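Local structure of NanU sialic acid binding protein (Bacteroides fragilis, 4L7T) at residues Leu289-Ala294 with Gly318-Gln323; Thr345-Lys350 with Ala360-Lys365; Ser193-Lys198 with Val242-Val247; Leu395-Ala400 with Asp451-Ile456. The protein binds sialic acid with high affinity as a SusD-family protein of the outer membrane, probably working together with the partner NanO. All coordinates share one frame; numbering follows the deposited sequence. Where two conformers were deposited one is given.

Contact 1 (Leu289-Ala294 with Gly318-Gln323)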
loop_
_atom_site.group_PDB
_atom_site.type_symbol
_atom_site.label_atom_id
_atom_site.label_comp_id
_atom_site.label_asym_id
_atom_site.label_seq_id
_atom_site.Cartn_x
_atom_site.Cartn_y
_atom_site.Cartn_z
ATOM N N LEU A 289 4.002 -1.835 -14.977
ATOM C CA LEU A 289 5.216 -1.277 -14.428
ATOM C C LEU A 289 6.476 -2.044 -14.815
ATOM O O LEU A 289 7.592 -1.685 -14.413
ATOM C CB LEU A 289 5.082 -1.352 -12.875
ATOM C CG LEU A 289 4.228 -0.230 -12.240
ATOM C CD1 LEU A 289 4.220 -0.375 -10.633
ATOM C CD2 LEU A 289 4.585 1.180 -12.621
ATOM N N VAL A 290 6.326 -3.067 -15.672
ATOM C CA VAL A 290 7.475 -3.890 -16.082
ATOM C C VAL A 290 7.723 -3.590 -17.560
ATOM O O VAL A 290 6.797 -3.692 -18.333
ATOM C CB VAL A 290 7.188 -5.403 -15.844
ATOM C CG1 VAL A 290 8.391 -6.267 -16.410
ATOM C CG2 VAL A 290 6.970 -5.611 -14.248
ATOM N N PRO A 291 8.969 -3.275 -17.933
ATOM C CA PRO A 291 9.241 -3.010 -19.364
ATOM C C PRO A 291 9.098 -4.252 -20.294
ATOM O O PRO A 291 9.099 -5.410 -19.869
ATOM C CB PRO A 291 10.647 -2.449 -19.370
ATOM C CG PRO A 291 11.309 -3.095 -18.138
ATOM C CD PRO A 291 10.212 -3.223 -17.110
ATOM N N GLN A 292 8.980 -3.949 -21.590
ATOM C CA GLN A 292 8.690 -4.960 -22.596
ATOM C C GLN A 292 9.969 -5.642 -23.081
ATOM O O GLN A 292 10.966 -4.961 -23.352
ATOM C CB GLN A 292 7.969 -4.224 -23.780
ATOM C CG GLN A 292 7.445 -5.258 -24.820
ATOM C CD GLN A 292 7.192 -4.631 -26.159
ATOM O OE1 GLN A 292 6.063 -4.720 -26.685
ATOM N NE2 GLN A 292 8.253 -4.160 -26.789
ATOM N N GLN A 293 9.959 -6.973 -23.196
ATOM C CA GLN A 293 11.202 -7.663 -23.584
ATOM C C GLN A 293 11.632 -7.248 -24.974
ATOM O O GLN A 293 12.813 -6.970 -25.211
ATOM C CB GLN A 293 10.993 -9.186 -23.462
ATOM C CG GLN A 293 12.230 -10.047 -23.802
ATOM C CD GLN A 293 11.882 -11.499 -23.690
ATOM O OE1 GLN A 293 11.124 -12.021 -24.505
ATOM N NE2 GLN A 293 12.385 -12.161 -22.632
ATOM N N ALA A 294 10.676 -7.159 -25.912
ATOM C CA ALA A 294 11.061 -6.739 -27.286
ATOM C C ALA A 294 11.914 -5.444 -27.372
ATOM O O ALA A 294 13.043 -5.476 -27.900
ATOM C CB ALA A 294 9.816 -6.663 -28.195
ATOM N N GLY A 318 6.811 -7.097 -19.728
ATOM C CA GLY A 318 5.555 -6.551 -19.346
ATOM C C GLY A 318 5.269 -5.353 -20.253
ATOM O O GLY A 318 5.769 -5.275 -21.372
ATOM N N LEU A 319 4.475 -4.423 -19.733
ATOM C CA LEU A 319 4.234 -3.121 -20.432
ATOM C C LEU A 319 4.286 -1.976 -19.406
ATOM O O LEU A 319 3.887 -2.177 -18.227
ATOM C CB LEU A 319 2.890 -3.148 -21.162
ATOM C CG LEU A 319 2.916 -4.096 -22.378
ATOM C CD1 LEU A 319 1.544 -4.260 -22.941
ATOM C CD2 LEU A 319 3.829 -3.639 -23.519
ATOM N N ILE A 320 4.762 -0.807 -19.863
ATOM C CA ILE A 320 4.776 0.335 -18.982
ATOM C C ILE A 320 3.573 1.174 -19.375
ATOM O O ILE A 320 3.472 1.680 -20.536
ATOM C CB ILE A 320 6.020 1.151 -19.157
ATOM C CG1 ILE A 320 7.332 0.414 -18.796
ATOM C CG2 ILE A 320 5.879 2.505 -18.339
ATOM C CD1 ILE A 320 7.404 -0.140 -17.332
ATOM N N ARG A 321 2.636 1.347 -18.426
ATOM C CA ARG A 321 1.484 2.240 -18.604
ATOM C C ARG A 321 1.577 3.419 -17.664
ATOM O O ARG A 321 1.009 4.456 -17.896
ATOM C CB ARG A 321 0.133 1.558 -18.369
ATOM C CG ARG A 321 -0.101 0.254 -19.205
ATOM C CD ARG A 321 -0.245 0.530 -20.683
ATOM N NE ARG A 321 -0.644 -0.756 -21.312
ATOM C CZ ARG A 321 -0.649 -0.941 -22.634
ATOM N NH1 ARG A 321 -0.254 0.049 -23.460
ATOM N NH2 ARG A 321 -1.091 -2.112 -23.102
ATOM N N LEU A 322 2.244 3.191 -16.534
ATOM C CA LEU A 322 2.548 4.261 -15.549
ATOM C C LEU A 322 4.049 4.433 -15.594
ATOM O O LEU A 322 4.827 3.510 -15.205
ATOM C CB LEU A 322 2.153 3.783 -14.123
ATOM C CG LEU A 322 0.656 3.859 -13.769
ATOM C CD1 LEU A 322 0.209 3.080 -12.455
ATOM C CD2 LEU A 322 0.162 5.285 -13.627
ATOM N N GLN A 323 4.500 5.608 -16.029
ATOM C CA GLN A 323 5.931 5.912 -16.177
ATOM C C GLN A 323 6.392 6.809 -15.022
ATOM O O GLN A 323 5.936 7.953 -14.908
ATOM C CB GLN A 323 6.158 6.598 -17.563
ATOM C CG GLN A 323 7.618 7.083 -17.763
ATOM C CD GLN A 323 8.649 5.972 -17.671
ATOM O OE1 GLN A 323 8.613 4.971 -18.447
ATOM N NE2 GLN A 323 9.561 6.102 -16.682
#
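Leu289, Gly318 and Ile320 carry most of this buried contact, in which the turn between helices 284-289 and 293-299 packs on the loop leading into strand 323-324, a plain structural joint. Ile320 reaches across with its delta methyl: a chi2 of -58° folds CD1 onto the 289-291 backbone, 3.3 Å from Leu289 C, with the edge of the proline ring at 4.2 Å (Ile320 CD1 to Pro291 CD). Leu289 leaves its own backbone pointing away from 318-323, yet its CD2 branch returns to lie 3.5 Å from Leu322 O and 3.9 Å from Leu322 CB. Gly318 packs by its bare backbone. Its N-H gives the one hydrogen bond between the segments, 2.8 Å from Gly318 N to Pro291 O; the bond is nearly straight at the hydrogen (162°), but the donor stands above the carbonyl plane, 51° out of it. Val290 closes over the same glycine, with CG1 3.8 Å from Gly318 N, while Gly318 O receives a CA-H...O contact of 3.2 Å from Gln292 CA, just before helix 293-299. Outside the pair, Ile320 N is hydrogen-bonded to Glu73, and Leu319 and Arg321 make backbone bonds to Arg286 and Asn288. With a single direct hydrogen bond, the union of these two segments rests chiefly on methyl-to-peptide packing, and the close fit of Val290 to Gly318 depends on the absence of a side chain there.

Contact 2 (Thr345-Lys350 with Ala360-Lys365)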
loop_
_atom_site.group_PDB
_atom_site.type_symbol
_atom_site.label_atom_id
_atom_site.label_comp_id
_atom_site.label_asym_id
_atom_site.label_seq_id
_atom_site.Cartn_x
_atom_site.Cartn_y
_atom_site.Cartn_z
ATOM N N THR A 345 15.615 0.797 -11.440
ATOM C CA THR A 345 16.708 0.579 -12.406
ATOM C C THR A 345 16.598 1.678 -13.460
ATOM O O THR A 345 15.515 1.951 -13.939
ATOM C CB THR A 345 16.658 -0.831 -12.981
ATOM O OG1 THR A 345 16.827 -1.779 -11.905
ATOM C CG2 THR A 345 17.828 -1.108 -13.967
ATOM N N ALA A 346 17.732 2.262 -13.836
ATOM C CA ALA A 346 17.780 3.161 -15.012
ATOM C C ALA A 346 18.055 2.424 -16.346
ATOM O O ALA A 346 18.759 1.386 -16.432
ATOM C CB ALA A 346 18.796 4.253 -14.787
ATOM N N VAL A 347 17.391 2.937 -17.359
ATOM C CA VAL A 347 17.547 2.531 -18.745
ATOM C C VAL A 347 18.392 3.571 -19.447
ATOM O O VAL A 347 18.248 4.766 -19.220
ATOM C CB VAL A 347 16.146 2.417 -19.440
ATOM C CG1 VAL A 347 16.333 1.995 -20.941
ATOM C CG2 VAL A 347 15.330 1.288 -18.748
ATOM N N TYR A 348 19.285 3.076 -20.318
ATOM C CA TYR A 348 20.146 3.943 -21.130
ATOM C C TYR A 348 20.024 3.537 -22.589
ATOM O O TYR A 348 19.445 2.470 -22.940
ATOM C CB TYR A 348 21.640 3.848 -20.699
ATOM C CG TYR A 348 21.890 4.187 -19.251
ATOM C CD1 TYR A 348 22.381 5.433 -18.860
ATOM C CD2 TYR A 348 21.536 3.262 -18.258
ATOM C CE1 TYR A 348 22.572 5.740 -17.510
ATOM C CE2 TYR A 348 21.741 3.566 -16.933
ATOM C CZ TYR A 348 22.260 4.778 -16.562
ATOM O OH TYR A 348 22.401 4.949 -15.182
ATOM N N GLN A 349 20.571 4.391 -23.442
ATOM C CA GLN A 349 20.593 4.139 -24.887
ATOM C C GLN A 349 21.962 4.563 -25.491
ATOM O O GLN A 349 22.433 5.707 -25.274
ATOM C CB GLN A 349 19.416 4.852 -25.596
ATOM C CG GLN A 349 19.301 4.461 -27.103
ATOM C CD GLN A 349 18.034 4.984 -27.757
ATOM O OE1 GLN A 349 17.364 5.899 -27.236
ATOM N NE2 GLN A 349 17.693 4.400 -28.912
ATOM N N LYS A 350 22.593 3.652 -26.245
ATOM C CA LYS A 350 23.856 4.027 -26.950
ATOM C C LYS A 350 23.576 5.059 -28.067
ATOM O O LYS A 350 22.651 4.885 -28.869
ATOM C CB LYS A 350 24.620 2.789 -27.466
ATOM N N ALA A 360 15.474 6.799 -18.768
ATOM C CA ALA A 360 14.314 6.779 -17.800
ATOM C C ALA A 360 14.440 5.625 -16.833
ATOM O O ALA A 360 15.216 4.656 -17.099
ATOM C CB ALA A 360 12.885 6.626 -18.580
ATOM N N PRO A 361 13.625 5.626 -15.744
ATOM C CA PRO A 361 13.753 4.536 -14.782
ATOM C C PRO A 361 12.551 3.599 -14.825
ATOM O O PRO A 361 11.537 3.989 -15.392
ATOM C CB PRO A 361 13.821 5.288 -13.462
ATOM C CG PRO A 361 12.796 6.449 -13.600
ATOM C CD PRO A 361 12.951 6.811 -15.152
ATOM N N PHE A 362 12.650 2.399 -14.232
ATOM C CA PHE A 362 11.529 1.446 -14.060
ATOM C C PHE A 362 11.680 0.822 -12.653
ATOM O O PHE A 362 12.746 0.909 -12.042
ATOM C CB PHE A 362 11.389 0.383 -15.165
ATOM C CG PHE A 362 12.511 -0.601 -15.257
ATOM C CD1 PHE A 362 12.454 -1.812 -14.509
ATOM C CD2 PHE A 362 13.566 -0.388 -16.135
ATOM C CE1 PHE A 362 13.500 -2.762 -14.620
ATOM C CE2 PHE A 362 14.557 -1.317 -16.252
ATOM C CZ PHE A 362 14.532 -2.501 -15.482
ATOM N N CYS A 363 10.576 0.319 -12.153
ATOM C CA CYS A 363 10.499 -0.226 -10.818
ATOM C C CYS A 363 11.431 -1.444 -10.676
ATOM O O CYS A 363 11.312 -2.419 -11.454
ATOM C CB CYS A 363 9.022 -0.639 -10.591
ATOM S SG CYS A 363 8.866 -1.507 -8.967
ATOM N N ASN A 364 12.285 -1.408 -9.635
ATOM C CA ASN A 364 13.157 -2.578 -9.322
ATOM C C ASN A 364 12.861 -3.194 -7.946
ATOM O O ASN A 364 13.569 -4.093 -7.454
ATOM C CB ASN A 364 14.600 -2.173 -9.396
ATOM C CG ASN A 364 15.576 -3.381 -9.499
ATOM O OD1 ASN A 364 15.320 -4.399 -10.190
ATOM N ND2 ASN A 364 16.669 -3.284 -8.730
ATOM N N LYS A 365 11.820 -2.683 -7.328
ATOM C CA LYS A 365 11.503 -3.157 -5.941
ATOM C C LYS A 365 10.991 -4.614 -5.942
ATOM O O LYS A 365 11.238 -5.363 -4.970
ATOM C CB LYS A 365 10.456 -2.249 -5.280
ATOM C CG LYS A 365 10.144 -2.716 -3.810
ATOM C CD LYS A 365 9.418 -1.602 -3.043
ATOM C CE LYS A 365 10.430 -0.480 -2.536
ATOM N NZ LYS A 365 9.638 0.588 -1.697
#
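The Phe362 ring has Thr345 over one face and Val347 at its edge. Thr345 CB lies 4.0 Å from the Phe362 ring centroid and 24° off the normal, a CH-pi contact displaced toward the CZ rim, with Thr345 CG2 following at 3.9 Å from Phe362 CZ. Val347 approaches in the plane of the ring, its CG2 3.6 Å from Phe362 CD2, and the two side chains cross at about a right angle. The ring reaches both because chi1 of Phe362 is 66°, placing CG between the backbone N and the carbonyl carbon and folding the phenyl back over the partner strand. Thr345, Val347, Ala360 and Phe362 project from one face of the antiparallel hairpin 344-350/356-363, Ala346 and Pro361 from the other. Thr345 and Phe362 form a hydrogen-bonded pair, each N giving 2.9 Å to the other's O, both bonds nearly along the C=O axis. Val347 N gives 2.8 Å to Ala360 O; the return bond from Ala360 N is weak. Between them Ala346 and Pro361 are a non-hydrogen-bonded pair, so the proline's lack of an N-H costs this pairing nothing. Asn364 packs against Thr345 OG1 while its ND2 bonds to Asp341 O. Backbone bonds therefore set the register, while the Phe362 ring, met on one face by Thr345 and at its edge by Val347, ties the strands together on the face that carries Thr345, Val347 and Ala360.

Contact 3 (Ser193-Lys198 with Val242-Val247). With EDO (1,2-ethanediol), chain G.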
loop_
_atom_site.group_PDB
_atom_site.type_symbol
_atom_site.label_atom_id
_atom_site.label_comp_id
_atom_site.label_asym_id
_atom_site.label_seq_id
_atom_site.Cartn_x
_atom_site.Cartn_y
_atom_site.Cartn_z
ATOM N N SER A 193 -4.472 -10.077 24.564
ATOM C CA SER A 193 -3.089 -9.707 24.610
ATOM C C SER A 193 -2.210 -10.542 23.690
ATOM O O SER A 193 -0.994 -10.515 23.847
ATOM C CB SER A 193 -2.558 -9.849 26.052
ATOM O OG SER A 193 -2.763 -11.157 26.508
ATOM N N ASP A 194 -2.788 -11.278 22.722
ATOM C CA ASP A 194 -1.987 -12.159 21.861
ATOM C C ASP A 194 -1.442 -11.337 20.679
ATOM O O ASP A 194 -2.194 -11.052 19.726
ATOM C CB ASP A 194 -2.902 -13.327 21.396
ATOM C CG ASP A 194 -2.194 -14.369 20.553
ATOM O OD1 ASP A 194 -0.981 -14.254 20.307
ATOM O OD2 ASP A 194 -2.811 -15.399 20.127
ATOM N N TYR A 195 -0.160 -10.996 20.712
ATOM C CA TYR A 195 0.489 -10.333 19.562
ATOM C C TYR A 195 1.220 -11.291 18.652
ATOM O O TYR A 195 2.051 -10.878 17.810
ATOM C CB TYR A 195 1.490 -9.245 20.087
ATOM C CG TYR A 195 0.845 -7.929 20.440
ATOM C CD1 TYR A 195 1.020 -6.813 19.602
ATOM C CD2 TYR A 195 0.040 -7.798 21.554
ATOM C CE1 TYR A 195 0.465 -5.608 19.914
ATOM C CE2 TYR A 195 -0.613 -6.536 21.854
ATOM C CZ TYR A 195 -0.371 -5.464 20.986
ATOM O OH TYR A 195 -1.003 -4.241 21.273
ATOM N N SER A 196 0.964 -12.602 18.773
ATOM C CA SER A 196 1.667 -13.521 17.917
ATOM C C SER A 196 1.113 -13.444 16.490
ATOM O O SER A 196 -0.047 -13.057 16.266
ATOM C CB SER A 196 1.526 -14.990 18.431
ATOM O OG SER A 196 0.195 -15.437 18.200
ATOM N N PHE A 197 1.928 -13.874 15.541
ATOM C CA PHE A 197 1.375 -14.064 14.184
ATOM C C PHE A 197 0.904 -15.546 14.078
ATOM O O PHE A 197 1.628 -16.384 13.550
ATOM C CB PHE A 197 2.447 -13.753 13.188
ATOM C CG PHE A 197 2.920 -12.318 13.282
ATOM C CD1 PHE A 197 2.216 -11.303 12.623
ATOM C CD2 PHE A 197 4.092 -11.998 13.967
ATOM C CE1 PHE A 197 2.655 -9.965 12.683
ATOM C CE2 PHE A 197 4.542 -10.654 14.065
ATOM C CZ PHE A 197 3.821 -9.637 13.388
ATOM N N LYS A 198 -0.271 -15.808 14.593
ATOM C CA LYS A 198 -0.692 -17.232 14.758
ATOM C C LYS A 198 -0.659 -18.003 13.458
ATOM O O LYS A 198 -0.182 -19.153 13.405
ATOM C CB LYS A 198 -2.060 -17.273 15.395
ATOM C CG LYS A 198 -2.598 -18.699 15.576
ATOM C CD LYS A 198 -4.015 -18.554 16.121
ATOM C CE LYS A 198 -4.610 -19.975 16.483
ATOM N NZ LYS A 198 -5.978 -19.861 17.035
ATOM N N VAL A 242 5.942 -1.801 18.788
ATOM C CA VAL A 242 7.396 -1.719 19.155
ATOM C C VAL A 242 7.647 -2.596 20.402
ATOM O O VAL A 242 8.668 -3.285 20.453
ATOM C CB VAL A 242 7.776 -0.265 19.480
ATOM C CG1 VAL A 242 9.223 -0.216 20.054
ATOM C CG2 VAL A 242 7.658 0.634 18.180
ATOM N N SER A 243 6.728 -2.588 21.369
ATOM C CA SER A 243 6.989 -3.331 22.598
ATOM C C SER A 243 6.698 -4.802 22.424
ATOM O O SER A 243 7.550 -5.626 22.778
ATOM C CB SER A 243 6.184 -2.753 23.759
ATOM O OG SER A 243 4.774 -2.804 23.550
ATOM N N ASN A 244 5.516 -5.122 21.887
ATOM C CA ASN A 244 5.000 -6.537 22.015
ATOM C C ASN A 244 5.103 -7.464 20.822
ATOM O O ASN A 244 4.857 -8.713 20.966
ATOM C CB ASN A 244 3.541 -6.535 22.441
ATOM C CG ASN A 244 3.309 -5.753 23.763
ATOM O OD1 ASN A 244 2.216 -5.239 23.962
ATOM N ND2 ASN A 244 4.360 -5.560 24.586
ATOM N N ALA A 245 5.347 -6.902 19.647
ATOM C CA ALA A 245 5.351 -7.755 18.464
ATOM C C ALA A 245 6.751 -8.182 18.075
ATOM O O ALA A 245 7.737 -7.405 18.237
ATOM C CB ALA A 245 4.714 -6.998 17.268
ATOM N N ASN A 246 6.862 -9.388 17.467
ATOM C CA ASN A 246 8.202 -9.793 17.026
ATOM C C ASN A 246 8.557 -9.192 15.642
ATOM O O ASN A 246 8.256 -9.762 14.609
ATOM C CB ASN A 246 8.313 -11.319 16.899
ATOM C CG ASN A 246 9.699 -11.717 16.423
ATOM O OD1 ASN A 246 10.630 -10.906 16.481
ATOM N ND2 ASN A 246 9.820 -12.913 15.914
ATOM N N VAL A 247 9.121 -7.994 15.664
ATOM C CA VAL A 247 9.419 -7.243 14.458
ATOM C C VAL A 247 10.773 -6.599 14.553
ATOM O O VAL A 247 11.221 -6.281 15.670
ATOM C CB VAL A 247 8.379 -6.085 14.250
ATOM C CG1 VAL A 247 6.986 -6.696 13.708
ATOM C CG2 VAL A 247 8.202 -5.161 15.498
HETATM C C1 EDO G . 5.205 -14.859 15.913
HETATM O O1 EDO G . 4.074 -15.690 16.068
HETATM C C2 EDO G . 5.196 -13.904 17.074
HETATM O O2 EDO G . 6.543 -13.843 17.526
HETATM O O HOH W 1 4.796 -11.245 17.538
#
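The backbones of 193-198 and 242-247 come nearest at Tyr195 and Ala245, with CA atoms 5.6 Å apart, where the loop between helices 173-191 and 206-223 is laid against the C-terminal end of helix 227-244. Asn244, on the last turn, lays its CB over one face of the Tyr195 ring, 3.7 Å from the centroid and 15° off the normal, a CH-pi contact shifted toward CG. Its amide plane stands 80° from the ring, and Asn244 OD1 reaches 3.8 Å from Tyr195 CE2. With chi1 at -82°, Tyr195 CG lies beside its own backbone N, which directs the ring along the helix end; the hydroxyl is hydrogen-bonded to Ser240. An Asx turn shapes the loop: Asp194 OD1 accepts from Ser196 N on the anti side and from Ser196 OG on the syn side, both tilted out of the carboxylate plane. In 242-247 the chain makes an inverse gamma turn centred on Asn246. One water joins the two turns, donating to Tyr195 O and accepting from Asn246 N, 2.8 Å in each case. Phe197 completes the packing: Val247 CG1 sits at the ring's edge, 4.3 Å from Phe197 CZ, and Asn246 O lies obliquely, 3.9 Å from Phe197 CE2. A 1,2-ethanediol, probably from the crystallisation liquor, borders that ring in plane at C1, and its O1 accepts from Phe197 N at 2.9 Å. Arg201 bonds to Asn246 O and touches Val247.

Contact 4 (Leu395-Ala400 with Asp451-Ile456)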
loop_
_atom_site.group_PDB
_atom_site.type_symbol
_atom_site.label_atom_id
_atom_site.label_comp_id
_atom_site.label_asym_id
_atom_site.label_seq_id
_atom_site.Cartn_x
_atom_site.Cartn_y
_atom_site.Cartn_z
ATOM N N LEU A 395 4.804 6.348 13.895
ATOM C CA LEU A 395 5.049 6.781 15.266
ATOM C C LEU A 395 5.753 8.153 15.301
ATOM O O LEU A 395 5.295 9.032 16.069
ATOM C CB LEU A 395 5.798 5.700 16.010
ATOM C CG LEU A 395 6.172 6.041 17.453
ATOM C CD1 LEU A 395 4.888 6.337 18.280
ATOM C CD2 LEU A 395 6.880 4.793 17.984
ATOM N N ALA A 396 6.731 8.355 14.390
ATOM C CA ALA A 396 7.382 9.664 14.169
ATOM C C ALA A 396 6.301 10.708 13.860
ATOM O O ALA A 396 6.338 11.822 14.394
ATOM C CB ALA A 396 8.387 9.568 12.999
ATOM N N GLU A 397 5.353 10.371 12.973
ATOM C CA GLU A 397 4.342 11.340 12.580
ATOM C C GLU A 397 3.425 11.653 13.734
ATOM O O GLU A 397 3.071 12.833 13.963
ATOM C CB GLU A 397 3.546 10.746 11.441
ATOM C CG GLU A 397 2.607 11.791 10.768
ATOM C CD GLU A 397 2.271 11.424 9.306
ATOM O OE1 GLU A 397 2.364 10.225 8.895
ATOM O OE2 GLU A 397 1.952 12.338 8.523
ATOM N N ALA A 398 2.984 10.629 14.483
ATOM C CA ALA A 398 2.114 10.912 15.650
ATOM C C ALA A 398 2.883 11.831 16.640
ATOM O O ALA A 398 2.264 12.771 17.245
ATOM C CB ALA A 398 1.732 9.603 16.375
ATOM N N LYS A 399 4.146 11.542 16.843
ATOM C CA LYS A 399 5.014 12.356 17.763
ATOM C C LYS A 399 5.079 13.813 17.270
ATOM O O LYS A 399 4.829 14.770 18.018
ATOM C CB LYS A 399 6.404 11.752 17.919
ATOM C CG LYS A 399 6.357 10.516 18.870
ATOM C CD LYS A 399 7.712 9.856 19.065
ATOM C CE LYS A 399 7.551 8.811 20.142
ATOM N NZ LYS A 399 8.950 8.312 20.449
ATOM N N ALA A 400 5.332 13.967 15.983
ATOM C CA ALA A 400 5.425 15.325 15.385
ATOM C C ALA A 400 4.120 16.071 15.516
ATOM O O ALA A 400 4.115 17.248 15.883
ATOM C CB ALA A 400 5.775 15.198 13.947
ATOM N N ASP A 451 11.494 21.134 8.617
ATOM C CA ASP A 451 10.140 21.037 9.070
ATOM C C ASP A 451 9.881 19.539 9.356
ATOM O O ASP A 451 10.153 18.738 8.475
ATOM C CB ASP A 451 9.127 21.497 8.015
ATOM C CG ASP A 451 7.721 21.347 8.512
ATOM O OD1 ASP A 451 7.233 22.102 9.386
ATOM O OD2 ASP A 451 7.010 20.358 8.086
ATOM N N PRO A 452 9.441 19.188 10.579
ATOM C CA PRO A 452 9.295 17.740 10.960
ATOM C C PRO A 452 8.345 16.976 10.025
ATOM O O PRO A 452 8.712 15.880 9.556
ATOM C CB PRO A 452 8.746 17.798 12.379
ATOM C CG PRO A 452 9.377 19.043 12.954
ATOM C CD PRO A 452 9.448 20.054 11.778
ATOM N N LEU A 453 7.186 17.553 9.742
ATOM C CA LEU A 453 6.251 16.839 8.849
ATOM C C LEU A 453 6.807 16.671 7.437
ATOM O O LEU A 453 6.603 15.602 6.815
ATOM C CB LEU A 453 4.874 17.498 8.825
ATOM C CG LEU A 453 4.040 17.425 10.124
ATOM C CD1 LEU A 453 2.725 18.161 9.995
ATOM C CD2 LEU A 453 3.751 15.961 10.549
ATOM N N GLU A 454 7.428 17.701 6.834
ATOM C CA GLU A 454 8.159 17.455 5.582
ATOM C C GLU A 454 9.252 16.427 5.657
ATOM O O GLU A 454 9.395 15.732 4.702
ATOM C CB GLU A 454 8.683 18.778 4.900
ATOM C CG GLU A 454 7.565 19.783 4.654
ATOM C CD GLU A 454 6.742 19.455 3.392
ATOM O OE1 GLU A 454 7.241 18.641 2.568
ATOM O OE2 GLU A 454 5.638 20.036 3.213
ATOM N N ALA A 455 10.027 16.341 6.778
ATOM C CA ALA A 455 11.084 15.353 6.870
ATOM C C ALA A 455 10.455 13.921 6.837
ATOM O O ALA A 455 10.994 13.049 6.190
ATOM C CB ALA A 455 11.875 15.532 8.154
ATOM N N ILE A 456 9.351 13.791 7.509
ATOM C CA ILE A 456 8.623 12.495 7.586
ATOM C C ILE A 456 7.964 12.194 6.227
ATOM O O ILE A 456 8.005 11.046 5.785
ATOM C CB ILE A 456 7.608 12.484 8.709
ATOM C CG1 ILE A 456 8.374 12.553 10.050
ATOM C CG2 ILE A 456 6.706 11.160 8.699
ATOM C CD1 ILE A 456 7.529 12.898 11.292
#
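Ile456 CD1 fits against the first helix between two alanines one turn apart, 3.8 Å from Ala396 CB and 3.9 Å from Ala400 CB. The same methyl also meets backbone, approaching Ala396 O to 3.5 Å: the alanines leave room for it to reach the main chain. Chi1 of Ile456 (-66°) leaves CG1 beside the backbone N and CG2 anti to it; this sends CD1 to the alanines, while Ile456 CG2 comes within 4.2 Å of Glu397 CB. Leu453, one turn earlier, adds CD2 at 4.0 Å from Ala400 CB, and Pro452 CB approaches that same Ala400 CB from the N-terminal end of its helix at 4.2 Å. Ala400 thus receives three residues on one small CB. The side-chain contacts are apolar, and no hydrogen bond links the segments. The axes of the two short segments lie 9.9 Å apart and run nearly antiparallel (169°).

The next shell fixes the start of the second helix. Asp451 stands at its N-cap, and Asp451 OD2 accepts from Glu454 N at 3.0 Å, nearly straight at 170°, met on the anti side of the carboxylate. Farther out, Glu454 has a salt bridge to Arg485, and Lys399 has one to Glu409. Helix 407-418 touches both Ala396 and Ile456 through Ile410, helix 470-477 meets Glu397, and helix 227-244 packs on Leu395 and Ala398, so helices 388-401 and 452-463 form one antiparallel pair within what is probably the helical, TPR-related part of the SusD fold.

Along the chain contact 3 opens first (193-247), followed by contact 1, contact 2 and contact 4, all within the SusD-family part of the protein. Contacts 1 and 2 are neighbours, their centres 11 Å apart: Pro291 CD packs 3.7 Å from Phe362 CD1, and Gln323 NE2 probably bonds to Pro361 O, joining the loop contact to the hairpin. Contacts 3 and 4, centres 25 Å apart, belong to the helical part and touch where Val242 of helix 227-244 meets Leu395 of helix 388-401. Contacts 1 and 3 lie on opposite sides of the chain's centre, about 39 Å between centres. The four thus sample a loop-and-hairpin region and a helical scaffold, consistent with the TPR-related SusD fold.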